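Long-range contacts in aerobactin synthase IucC (Klebsiella pneumoniae, PDB 6CN7), which probably catalyses the ATP-dependent attachment of a second N-acetyl-N-hydroxylysine to the citryl intermediate, completing the siderophore aerobactin: residues R13-K18 and F141-G146; L79-K84 and E96-L101; R130-L135 and A256-R261; P367-T372 and N427-M432. The protein carries 5 engineered substitutions. All coordinates share one frame; numbering follows the deposited sequence.

Contact 1 of 4, residues R13-K18 and F141-G146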
loop_
_atom_site.group_PDB
_atom_site.type_symbol
_atom_site.label_atom_id
_atom_site.label_comp_id
_atom_site.label_asym_id
_atom_site.label_seq_id
_atom_site.Cartn_x
_atom_site.Cartn_y
_atom_site.Cartn_z
ATOM N N ARG A 13 3.705 13.042 27.497
ATOM C CA ARG A 13 4.547 13.956 28.263
ATOM C C ARG A 13 6.002 13.858 27.824
ATOM O O ARG A 13 6.671 14.880 27.628
ATOM C CB ARG A 13 4.417 13.667 29.758
ATOM C CG ARG A 13 3.105 14.139 30.348
ATOM C CD ARG A 13 3.055 13.980 31.858
ATOM N NE ARG A 13 1.778 14.458 32.383
ATOM C CZ ARG A 13 1.548 15.699 32.801
ATOM N NH1 ARG A 13 2.510 16.614 32.778
ATOM N NH2 ARG A 13 0.344 16.030 33.250
ATOM N N GLN A 14 6.511 12.635 27.660
ATOM C CA GLN A 14 7.892 12.469 27.221
ATOM C C GLN A 14 8.116 13.133 25.867
ATOM O O GLN A 14 9.149 13.776 25.646
ATOM C CB GLN A 14 8.252 10.985 27.156
ATOM C CG GLN A 14 8.161 10.251 28.491
ATOM C CD GLN A 14 9.275 10.615 29.451
ATOM O OE1 GLN A 14 9.035 11.229 30.490
ATOM N NE2 GLN A 14 10.499 10.229 29.117
ATOM N N LEU A 15 7.159 12.993 24.947
ATOM C CA LEU A 15 7.344 13.559 23.617
ATOM C C LEU A 15 7.262 15.082 23.645
ATOM O O LEU A 15 8.059 15.762 22.990
ATOM C CB LEU A 15 6.310 12.979 22.646
ATOM C CG LEU A 15 6.409 13.483 21.201
ATOM C CD1 LEU A 15 7.810 13.279 20.640
ATOM C CD2 LEU A 15 5.383 12.792 20.314
ATOM N N VAL A 16 6.304 15.637 24.394
ATOM C CA VAL A 16 6.216 17.090 24.524
ATOM C C VAL A 16 7.521 17.647 25.081
ATOM O O VAL A 16 8.055 18.644 24.581
ATOM C CB VAL A 16 5.013 17.479 25.405
ATOM C CG1 VAL A 16 5.068 18.960 25.791
ATOM C CG2 VAL A 16 3.710 17.178 24.679
ATOM N N ALA A 17 8.052 17.011 26.126
ATOM C CA ALA A 17 9.305 17.474 26.713
ATOM C C ALA A 17 10.448 17.386 25.709
ATOM O O ALA A 17 11.282 18.296 25.627
ATOM C CB ALA A 17 9.629 16.661 27.967
ATOM N N LYS A 18 10.500 16.302 24.934
ATOM C CA LYS A 18 11.531 16.183 23.909
ATOM C C LYS A 18 11.392 17.284 22.865
ATOM O O LYS A 18 12.389 17.889 22.454
ATOM C CB LYS A 18 11.462 14.804 23.250
ATOM C CG LYS A 18 12.542 14.563 22.205
ATOM C CD LYS A 18 12.398 13.205 21.538
ATOM C CE LYS A 18 13.392 13.056 20.394
ATOM N NZ LYS A 18 13.301 11.729 19.725
ATOM N N PHE A 141 15.370 14.129 16.592
ATOM C CA PHE A 141 14.169 14.440 15.830
ATOM C C PHE A 141 12.909 14.175 16.646
ATOM O O PHE A 141 12.810 13.177 17.365
ATOM C CB PHE A 141 14.146 13.637 14.530
ATOM C CG PHE A 141 15.211 14.054 13.557
ATOM C CD1 PHE A 141 15.084 15.230 12.838
ATOM C CD2 PHE A 141 16.346 13.282 13.373
ATOM C CE1 PHE A 141 16.065 15.625 11.948
ATOM C CE2 PHE A 141 17.330 13.672 12.483
ATOM C CZ PHE A 141 17.188 14.844 11.770
ATOM N N ALA A 142 11.939 15.083 16.512
ATOM C CA ALA A 142 10.750 15.050 17.359
ATOM C C ALA A 142 9.933 13.782 17.134
ATOM O O ALA A 142 9.486 13.146 18.097
ATOM C CB ALA A 142 9.899 16.292 17.094
ATOM N N PHE A 143 9.720 13.402 15.878
ATOM C CA PHE A 143 8.929 12.226 15.524
ATOM C C PHE A 143 9.868 11.212 14.874
ATOM O O PHE A 143 9.869 11.024 13.659
ATOM C CB PHE A 143 7.784 12.621 14.589
ATOM C CG PHE A 143 7.007 13.821 15.057
ATOM C CD1 PHE A 143 6.657 13.961 16.390
ATOM C CD2 PHE A 143 6.642 14.816 14.167
ATOM C CE1 PHE A 143 5.948 15.067 16.824
ATOM C CE2 PHE A 143 5.932 15.924 14.595
ATOM C CZ PHE A 143 5.584 16.049 15.923
ATOM N N ASN A 144 10.673 10.549 15.703
ATOM C CA ASN A 144 11.757 9.720 15.190
ATOM C C ASN A 144 11.297 8.356 14.690
ATOM O O ASN A 144 12.140 7.565 14.254
ATOM C CB ASN A 144 12.837 9.535 16.261
ATOM C CG ASN A 144 12.329 8.810 17.491
ATOM O OD1 ASN A 144 11.181 8.374 17.542
ATOM N ND2 ASN A 144 13.193 8.670 18.490
ATOM N N LYS A 145 9.999 8.051 14.737
ATOM C CA LYS A 145 9.481 6.812 14.165
ATOM C C LYS A 145 8.452 7.061 13.071
ATOM O O LYS A 145 7.813 6.109 12.609
ATOM C CB LYS A 145 8.874 5.929 15.256
ATOM C CG LYS A 145 9.875 5.443 16.286
ATOM C CD LYS A 145 9.189 4.639 17.371
ATOM C CE LYS A 145 10.120 4.384 18.539
ATOM N NZ LYS A 145 10.436 5.644 19.266
ATOM N N GLY A 146 8.264 8.308 12.653
ATOM C CA GLY A 146 7.432 8.570 11.494
ATOM C C GLY A 146 8.106 8.067 10.232
ATOM O O GLY A 146 9.317 8.198 10.053
HETATM O O HOH W 1 10.749 11.102 18.855
#

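Contact 2 of 4, residues L79-K84 and E96-L101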
loop_
_atom_site.group_PDB
_atom_site.type_symbol
_atom_site.label_atom_id
_atom_site.label_comp_id
_atom_site.label_asym_id
_atom_site.label_seq_id
_atom_site.Cartn_x
_atom_site.Cartn_y
_atom_site.Cartn_z
ATOM N N LEU A 79 0.580 20.424 21.106
ATOM C CA LEU A 79 1.773 21.231 20.873
ATOM C C LEU A 79 2.029 21.415 19.383
ATOM O O LEU A 79 2.370 22.515 18.935
ATOM C CB LEU A 79 2.983 20.587 21.546
ATOM C CG LEU A 79 4.335 21.248 21.255
ATOM C CD1 LEU A 79 4.343 22.703 21.711
ATOM C CD2 LEU A 79 5.454 20.472 21.915
ATOM N N LEU A 80 1.877 20.345 18.600
ATOM C CA LEU A 80 2.084 20.450 17.160
ATOM C C LEU A 80 1.167 21.503 16.550
ATOM O O LEU A 80 1.595 22.292 15.701
ATOM C CB LEU A 80 1.860 19.088 16.500
ATOM C CG LEU A 80 2.047 19.014 14.981
ATOM C CD1 LEU A 80 3.436 19.480 14.566
ATOM C CD2 LEU A 80 1.796 17.595 14.487
ATOM N N MET A 81 -0.099 21.538 16.976
ATOM C CA MET A 81 -1.011 22.566 16.481
ATOM C C MET A 81 -0.569 23.958 16.913
ATOM O O MET A 81 -0.748 24.925 16.164
ATOM C CB MET A 81 -2.436 22.283 16.966
ATOM C CG MET A 81 -3.028 20.981 16.441
ATOM S SD MET A 81 -3.027 20.873 14.640
ATOM C CE MET A 81 -4.120 22.221 14.200
ATOM N N GLN A 82 0.015 24.082 18.105
ATOM C CA GLN A 82 0.530 25.372 18.548
ATOM C C GLN A 82 1.755 25.807 17.756
ATOM O O GLN A 82 2.081 26.998 17.748
ATOM C CB GLN A 82 0.876 25.318 20.037
ATOM C CG GLN A 82 -0.317 25.053 20.944
ATOM C CD GLN A 82 0.096 24.748 22.370
ATOM O OE1 GLN A 82 1.281 24.596 22.666
ATOM N NE2 GLN A 82 -0.880 24.658 23.263
ATOM N N LEU A 83 2.441 24.878 17.095
ATOM C CA LEU A 83 3.633 25.211 16.324
ATOM C C LEU A 83 3.332 25.601 14.883
ATOM O O LEU A 83 4.236 26.084 14.192
ATOM C CB LEU A 83 4.610 24.032 16.315
ATOM C CG LEU A 83 5.212 23.626 17.660
ATOM C CD1 LEU A 83 6.014 22.343 17.514
ATOM C CD2 LEU A 83 6.083 24.737 18.218
ATOM N N LYS A 84 2.103 25.398 14.410
ATOM C CA LYS A 84 1.771 25.745 13.029
ATOM C C LYS A 84 2.100 27.193 12.697
ATOM O O LYS A 84 2.720 27.436 11.648
ATOM C CB LYS A 84 0.291 25.436 12.761
ATOM C CG LYS A 84 -0.145 25.666 11.323
ATOM C CD LYS A 84 -1.604 25.287 11.139
ATOM C CE LYS A 84 -2.104 25.589 9.737
ATOM N NZ LYS A 84 -3.531 25.193 9.590
ATOM N N GLU A 96 0.745 15.703 7.595
ATOM C CA GLU A 96 1.897 14.819 7.446
ATOM C C GLU A 96 2.571 14.575 8.789
ATOM O O GLU A 96 2.906 13.436 9.133
ATOM C CB GLU A 96 2.891 15.419 6.451
ATOM C CG GLU A 96 2.401 15.449 5.015
ATOM C CD GLU A 96 3.419 16.057 4.069
ATOM O OE1 GLU A 96 4.539 16.373 4.522
ATOM O OE2 GLU A 96 3.095 16.220 2.873
ATOM N N HIS A 97 2.784 15.641 9.564
ATOM C CA HIS A 97 3.464 15.504 10.846
ATOM C C HIS A 97 2.575 14.833 11.883
ATOM O O HIS A 97 3.084 14.205 12.818
ATOM C CB HIS A 97 3.925 16.873 11.340
ATOM C CG HIS A 97 5.076 17.435 10.563
ATOM N ND1 HIS A 97 5.295 18.788 10.427
ATOM C CD2 HIS A 97 6.072 16.823 9.880
ATOM C CE1 HIS A 97 6.377 18.985 9.694
ATOM N NE2 HIS A 97 6.867 17.809 9.349
ATOM N N MET A 98 1.254 14.952 11.740
ATOM C CA MET A 98 0.347 14.211 12.610
ATOM C C MET A 98 0.577 12.715 12.477
ATOM O O MET A 98 0.721 12.003 13.478
ATOM C CB MET A 98 -1.102 14.559 12.272
ATOM C CG MET A 98 -1.556 15.894 12.801
ATOM S SD MET A 98 -1.581 15.961 14.600
ATOM C CE MET A 98 -1.999 17.691 14.804
ATOM N N GLN A 99 0.608 12.216 11.240
ATOM C CA GLN A 99 0.846 10.793 11.027
ATOM C C GLN A 99 2.210 10.383 11.561
ATOM O O GLN A 99 2.336 9.352 12.232
ATOM C CB GLN A 99 0.712 10.463 9.540
ATOM C CG GLN A 99 -0.720 10.543 9.036
ATOM C CD GLN A 99 -0.837 10.285 7.548
ATOM O OE1 GLN A 99 0.155 10.316 6.819
ATOM N NE2 GLN A 99 -2.056 10.024 7.089
ATOM N N ASP A 100 3.245 11.180 11.280
ATOM C CA ASP A 100 4.550 10.924 11.880
ATOM C C ASP A 100 4.477 11.008 13.398
ATOM O O ASP A 100 5.123 10.225 14.104
ATOM C CB ASP A 100 5.585 11.911 11.344
ATOM C CG ASP A 100 5.846 11.738 9.860
ATOM O OD1 ASP A 100 5.574 10.641 9.329
ATOM O OD2 ASP A 100 6.327 12.701 9.225
ATOM N N LEU A 101 3.693 11.954 13.921
ATOM C CA LEU A 101 3.547 12.088 15.366
ATOM C C LEU A 101 2.886 10.853 15.963
ATOM O O LEU A 101 3.360 10.305 16.965
ATOM C CB LEU A 101 2.741 13.346 15.698
ATOM C CG LEU A 101 2.468 13.654 17.176
ATOM C CD1 LEU A 101 2.277 15.150 17.353
ATOM C CD2 LEU A 101 1.242 12.921 17.721
#

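Contact 3 of 4, residues R130-L135 and A256-R261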
loop_
_atom_site.group_PDB
_atom_site.type_symbol
_atom_site.label_atom_id
_atom_site.label_comp_id
_atom_site.label_asym_id
_atom_site.label_seq_id
_atom_site.Cartn_x
_atom_site.Cartn_y
_atom_site.Cartn_z
ATOM N N ARG A 130 17.755 -8.021 20.033
ATOM C CA ARG A 130 16.540 -7.562 20.692
ATOM C C ARG A 130 16.764 -6.218 21.373
ATOM O O ARG A 130 15.882 -5.350 21.353
ATOM C CB ARG A 130 16.060 -8.609 21.698
ATOM C CG ARG A 130 14.837 -8.190 22.507
ATOM C CD ARG A 130 13.686 -7.722 21.640
ATOM N NE ARG A 130 13.300 -8.718 20.643
ATOM C CZ ARG A 130 12.344 -9.628 20.809
ATOM N NH1 ARG A 130 12.079 -10.488 19.836
ATOM N NH2 ARG A 130 11.650 -9.683 21.940
ATOM N N LEU A 131 17.935 -6.025 21.985
ATOM C CA LEU A 131 18.232 -4.746 22.618
ATOM C C LEU A 131 18.222 -3.618 21.594
ATOM O O LEU A 131 17.663 -2.544 21.847
ATOM C CB LEU A 131 19.582 -4.814 23.332
ATOM C CG LEU A 131 20.083 -3.514 23.975
ATOM C CD1 LEU A 131 19.079 -2.969 24.979
ATOM C CD2 LEU A 131 21.434 -3.739 24.641
ATOM N N GLN A 132 18.790 -3.852 20.442
ATOM C CA GLN A 132 18.777 -2.879 19.416
ATOM C C GLN A 132 17.376 -2.525 19.020
ATOM O O GLN A 132 17.106 -1.410 18.792
ATOM C CB GLN A 132 19.595 -3.287 18.218
ATOM C CG GLN A 132 19.430 -2.369 17.048
ATOM C CD GLN A 132 20.378 -2.542 15.912
ATOM O OE1 GLN A 132 20.336 -1.813 14.979
ATOM N NE2 GLN A 132 21.237 -3.481 16.006
ATOM N N CYS A 133 16.492 -3.482 18.956
ATOM C CA CYS A 133 15.093 -3.218 18.637
ATOM C C CYS A 133 14.437 -2.310 19.673
ATOM O O CYS A 133 13.575 -1.498 19.325
ATOM C CB CYS A 133 14.317 -4.533 18.535
ATOM S SG CYS A 133 14.624 -5.482 17.026
ATOM N N LEU A 134 14.827 -2.428 20.941
ATOM C CA LEU A 134 14.167 -1.713 22.024
ATOM C C LEU A 134 14.742 -0.323 22.262
ATOM O O LEU A 134 14.324 0.350 23.211
ATOM C CB LEU A 134 14.246 -2.534 23.314
ATOM C CG LEU A 134 13.579 -3.913 23.263
ATOM C CD1 LEU A 134 13.770 -4.627 24.585
ATOM C CD2 LEU A 134 12.099 -3.801 22.924
ATOM N N LEU A 135 15.677 0.127 21.429
ATOM C CA LEU A 135 16.219 1.466 21.585
ATOM C C LEU A 135 15.159 2.512 21.255
ATOM O O LEU A 135 14.268 2.292 20.431
ATOM C CB LEU A 135 17.445 1.652 20.692
ATOM C CG LEU A 135 18.668 0.800 21.049
ATOM C CD1 LEU A 135 19.753 0.985 20.006
ATOM C CD2 LEU A 135 19.197 1.144 22.432
ATOM N N ALA A 256 14.470 -6.155 11.245
ATOM C CA ALA A 256 14.899 -4.814 10.874
ATOM C C ALA A 256 15.811 -4.218 11.936
ATOM O O ALA A 256 15.611 -4.421 13.137
ATOM C CB ALA A 256 13.688 -3.905 10.665
ATOM N N GLN A 257 16.819 -3.478 11.482
ATOM C CA GLN A 257 17.680 -2.709 12.366
ATOM C C GLN A 257 17.133 -1.289 12.506
ATOM O O GLN A 257 16.107 -0.928 11.923
ATOM C CB GLN A 257 19.114 -2.688 11.833
ATOM C CG GLN A 257 19.751 -4.059 11.661
ATOM C CD GLN A 257 21.158 -3.974 11.095
ATOM O OE1 GLN A 257 21.714 -2.886 10.945
ATOM N NE2 GLN A 257 21.738 -5.123 10.773
ATOM N N GLN A 258 17.833 -0.466 13.288
ATOM C CA GLN A 258 17.433 0.929 13.435
ATOM C C GLN A 258 17.397 1.644 12.091
ATOM O O GLN A 258 16.549 2.518 11.877
ATOM C CB GLN A 258 18.382 1.647 14.395
ATOM C CG GLN A 258 18.220 1.242 15.857
ATOM C CD GLN A 258 16.910 1.715 16.460
ATOM O OE1 GLN A 258 16.190 0.943 17.090
ATOM N NE2 GLN A 258 16.601 2.996 16.280
ATOM N N SER A 259 18.303 1.293 11.176
ATOM C CA SER A 259 18.328 1.913 9.857
ATOM C C SER A 259 17.162 1.477 8.981
ATOM O O SER A 259 16.949 2.079 7.923
ATOM C CB SER A 259 19.645 1.591 9.147
ATOM O OG SER A 259 19.737 0.210 8.840
ATOM N N LEU A 260 16.428 0.436 9.376
ATOM C CA LEU A 260 15.189 0.037 8.717
ATOM C C LEU A 260 15.430 -0.644 7.371
ATOM O O LEU A 260 14.762 -1.633 7.049
ATOM C CB LEU A 260 14.272 1.253 8.543
ATOM C CG LEU A 260 12.831 0.970 8.115
ATOM C CD1 LEU A 260 12.121 0.059 9.105
ATOM C CD2 LEU A 260 12.073 2.278 7.965
ATOM N N ARG A 261 16.367 -0.129 6.572
ATOM C CA ARG A 261 16.687 -0.752 5.293
ATOM C C ARG A 261 17.650 -1.922 5.433
ATOM O O ARG A 261 17.668 -2.797 4.561
ATOM C CB ARG A 261 17.288 0.275 4.334
ATOM C CG ARG A 261 16.292 1.277 3.760
ATOM C CD ARG A 261 16.985 2.219 2.792
ATOM N NE ARG A 261 17.608 1.493 1.688
ATOM C CZ ARG A 261 18.534 1.998 0.878
ATOM N NH1 ARG A 261 18.964 3.243 1.042
ATOM N NH2 ARG A 261 19.037 1.253 -0.098
#

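Contact 4 of 4, residues P367-T372 and N427-M432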
loop_
_atom_site.group_PDB
_atom_site.type_symbol
_atom_site.label_atom_id
_atom_site.label_comp_id
_atom_site.label_asym_id
_atom_site.label_seq_id
_atom_site.Cartn_x
_atom_site.Cartn_y
_atom_site.Cartn_z
ATOM N N PRO A 367 27.851 -7.037 20.603
ATOM C CA PRO A 367 27.688 -5.713 19.994
ATOM C C PRO A 367 26.526 -4.934 20.588
ATOM O O PRO A 367 25.481 -5.488 20.938
ATOM C CB PRO A 367 27.416 -6.055 18.524
ATOM C CG PRO A 367 26.649 -7.331 18.606
ATOM C CD PRO A 367 27.203 -8.086 19.794
ATOM N N ILE A 368 26.726 -3.624 20.708
ATOM C CA ILE A 368 25.652 -2.693 21.023
ATOM C C ILE A 368 25.848 -1.448 20.174
ATOM O O ILE A 368 26.971 -1.099 19.799
ATOM C CB ILE A 368 25.605 -2.315 22.524
ATOM C CG1 ILE A 368 26.850 -1.510 22.930
ATOM C CG2 ILE A 368 25.464 -3.566 23.385
ATOM C CD1 ILE A 368 26.754 -0.886 24.306
ATOM N N LEU A 369 24.745 -0.780 19.862
ATOM C CA LEU A 369 24.825 0.555 19.296
ATOM C C LEU A 369 25.183 1.538 20.400
ATOM O O LEU A 369 24.737 1.398 21.544
ATOM C CB LEU A 369 23.502 0.953 18.646
ATOM C CG LEU A 369 23.050 0.085 17.470
ATOM C CD1 LEU A 369 21.743 0.608 16.905
ATOM C CD2 LEU A 369 24.115 0.021 16.378
ATOM N N MET A 370 26.010 2.526 20.059
ATOM C CA MET A 370 26.405 3.509 21.060
ATOM C C MET A 370 25.199 4.268 21.593
ATOM O O MET A 370 25.216 4.740 22.735
ATOM C CB MET A 370 27.429 4.478 20.474
ATOM C CG MET A 370 28.018 5.413 21.512
ATOM S SD MET A 370 29.536 6.205 20.972
ATOM C CE MET A 370 29.819 7.318 22.345
ATOM N N ALA A 371 24.141 4.388 20.787
ATOM C CA ALA A 371 22.901 4.982 21.271
ATOM C C ALA A 371 22.370 4.265 22.503
ATOM O O ALA A 371 21.584 4.852 23.256
ATOM C CB ALA A 371 21.845 4.967 20.163
ATOM N N THR A 372 22.775 3.012 22.723
ATOM C CA THR A 372 22.386 2.301 23.935
ATOM C C THR A 372 22.759 3.084 25.187
ATOM O O THR A 372 22.046 3.019 26.194
ATOM C CB THR A 372 23.044 0.919 23.961
ATOM O OG1 THR A 372 22.717 0.207 22.761
ATOM C CG2 THR A 372 22.580 0.112 25.165
ATOM N N ASN A 427 24.895 4.359 13.965
ATOM C CA ASN A 427 25.851 3.793 13.021
ATOM C C ASN A 427 27.214 3.554 13.660
ATOM O O ASN A 427 28.183 3.278 12.945
ATOM C CB ASN A 427 25.997 4.697 11.790
ATOM C CG ASN A 427 26.382 6.119 12.146
ATOM O OD1 ASN A 427 26.339 6.514 13.311
ATOM N ND2 ASN A 427 26.752 6.902 11.139
ATOM N N ILE A 428 27.312 3.661 14.983
ATOM C CA ILE A 428 28.509 3.288 15.727
ATOM C C ILE A 428 28.158 2.075 16.574
ATOM O O ILE A 428 27.265 2.143 17.429
ATOM C CB ILE A 428 29.020 4.443 16.600
ATOM C CG1 ILE A 428 29.580 5.557 15.717
ATOM C CG2 ILE A 428 30.091 3.951 17.585
ATOM C CD1 ILE A 428 29.911 6.820 16.467
ATOM N N THR A 429 28.851 0.968 16.335
ATOM C CA THR A 429 28.682 -0.251 17.108
ATOM C C THR A 429 29.885 -0.435 18.022
ATOM O O THR A 429 31.029 -0.233 17.606
ATOM C CB THR A 429 28.527 -1.469 16.192
ATOM O OG1 THR A 429 27.378 -1.297 15.354
ATOM C CG2 THR A 429 28.367 -2.746 17.008
ATOM N N LEU A 430 29.619 -0.810 19.269
ATOM C CA LEU A 430 30.659 -1.075 20.251
ATOM C C LEU A 430 30.706 -2.561 20.562
ATOM O O LEU A 430 29.663 -3.200 20.737
ATOM C CB LEU A 430 30.416 -0.299 21.547
ATOM C CG LEU A 430 30.388 1.226 21.459
ATOM C CD1 LEU A 430 29.998 1.804 22.808
ATOM C CD2 LEU A 430 31.734 1.768 21.008
ATOM N N ALA A 431 31.916 -3.105 20.630
ATOM C CA ALA A 431 32.123 -4.470 21.094
ATOM C C ALA A 431 32.284 -4.443 22.608
ATOM O O ALA A 431 33.203 -3.802 23.127
ATOM C CB ALA A 431 33.348 -5.093 20.427
ATOM N N MET A 432 31.390 -5.129 23.311
ATOM C CA MET A 432 31.344 -5.103 24.767
ATOM C C MET A 432 31.720 -6.470 25.319
ATOM O O MET A 432 31.240 -7.496 24.828
ATOM C CB MET A 432 29.950 -4.709 25.265
ATOM C CG MET A 432 29.442 -3.371 24.746
ATOM S SD MET A 432 30.363 -1.959 25.390
ATOM C CE MET A 432 29.962 -2.031 27.135
#

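Contact 1 of 4, residues R13-K18 and F141-G146
The ring of F143 meets L15 at its edge, near the ring plane, where CD2 of L15 stands 4.2 Å from CE1 of F143. Over one face of the same ring lies CB of the preceding residue, A142, 4.0 Å above the plane and displaced toward the rim, so the loop packs on itself as well as on helix 4-25. L101 and T104 of helix 91-114 and M19 of helix 4-25 add further contacts to this ring, placing it in a small core among three parts of the fold. Beside this apolar patch runs a polar one. K18 reaches across fully extended, CG lying anti to the backbone N (chi1 -177°), and its NZ gives a hydrogen bond of 2.8 Å to O of F141, arriving 26° out of the carbonyl plane. NZ of K18 also donates to a bridging water 2.8 Å away and to O of H138. That water accepts from N of N144, linking helix and loop, and also donates to O of A142 at a rather short separation. NZ of K18 lies 3.3 Å from ND2 of N144, but both are donors, and the two share O of H138 as acceptor; their side chains cross nearly at right angles. The loop closes in a type I turn from F143 to G146, and the charge of K145 is met by D108. NZ of K18 is gripped by two carbonyl oxygens, of F141 and H138, and a water, so its charge is probably stabilised by dipoles.

Contact 2 of 4, residues L79-K84 and E96-L101
L80 is the bump of this interface, and the hollow that takes it is built by H97, M98 and L101 on the facing helix. Its CD2 methyl enters between them, 3.9 Å from CB of H97, 3.8 Å from SD of M98 and 3.8 Å from CD1 of L101. The leucine arms of L80 and L101 slide past each other in opposite directions, while L80 and H97 meet nearly perpendicularly. H97 lends the hollow only its CB; the imidazole swings away toward M89 and L550. A third wall is the thioether of M98, whose chain bends at chi2 (-65°) and thereby turns SD and CE back over L80.

Helices 76-87 and 91-114 form an antiparallel helical hairpin, joined by a short connection, with the axes of the two segments 11.1 Å apart at closest and their directions 155° apart. At this wide separation the contact is made by the ends of long side chains rather than by the backbones. At the more exposed margin, M81 and M98 cross at about a right angle; CE of M98 comes to 3.3 Å from SD of M81, a separation short enough to be treated with caution. Behind L80, on a different flank of its helix, L79 and L83 pack against M19, L20 and L23 of helix 4-25. Q99, one residue beyond M98, rests on L233 of the second subunit.

Contact 3 of 4, residues R130-L135 and A256-R261
Q132 lies alongside Q258, the two chains sliding past each other in opposite directions, CG of Q132 4.0 Å from CG of Q258 and the amide planes 34° from parallel. The extended chain of Q132, its CG swung opposite the backbone N (chi1 171°), carries OE1 from helix 128-133 to the backbone of the facing turn. There OE1 accepts a weak hydrogen bond of 3.3 Å from N of Q258, nearly straight at 173°, and lies 3.5 Å from CB of Q257. The facing element is the link of a beta hairpin: strands 252-256 and 262-265 are joined through a type I turn from Q257 to L260, closed by a bond of 2.9 Å from N of L260 to O of Q257. Q258 folds back at chi2 and brings its OE1 to 3.9 Å from CB of L135. L369 of strand 366-369 packs on Q132, L135 and Q258 together, so the helix end, the hairpin turn and an edge strand meet at one point. The amide of Q257 turns elsewhere, its NE2 bound to OG1 of T264. One pairing goes against the rest: OE1 of Q258 sits 3.0 Å from O of Q132, two acceptors with no proton between them. The bond from NE2 of Q258 to OE1 of Q426 probably holds the amide in this orientation, and attraction across the buried contact rests on one weak hydrogen bond plus aliphatic overlap.

Contact 4 of 4, residues P367-T372 and N427-M432
I368 and M432 cross obliquely at the border of a mixed sheet in which 366-369 is an outermost strand, antiparallel to 428-433. CG1 of I368 sits between the backbone N and the carbonyl carbon (chi1 66°), which lays it against CG of M432 at 3.7 Å and CB of L430 at 4.0 Å. Y387 of helix 383-391 covers I368 and M432. On the opposite face of the sheet L369 crosses T429, with CD2 of L369 3.7 Å from OG1 of T429, and the CG2 methyl of T429 touches CB of P367. Beyond the strand proper, M370 and I428 lie side by side pointing the same way, toward H486 of helix 475-499.

The backbone pairing sets which residues face each other. I368 and L430 form the hydrogen-bonded pair, with N of L430 only 2.7 Å from O of I368 and almost in line with that carbonyl. N of M370 extends the pairing to O of I428 at 2.9 Å, just as the chain turns into a 3-10 segment. There O of L369 accepts twice from T372: from N at 2.8 Å, and from OG1 at 2.6 Å, the hydroxyl lying in the carbonyl plane on a lone pair.

From the N terminus, helix 4-25 opens contact 1, which closes 123 residues later on the loop after helix 128-133. Contact 2 is nested inside that loop: it closes the short hairpin of helices 76-87 and 91-114, and the two contacts touch where F143 meets D100 and L101. Contact 3 starts on helix 128-133 before contact 1 has closed, so these two cross along the chain, although their atoms do not touch; it joins that helix to the hairpin turn at 256-261. Contact 4 follows in series, pairing strands 366-369 and 428-433, and meets contact 3 through L369 and T372. Contacts 2 and 4 lie farthest apart, their centres about 32 Å from each other.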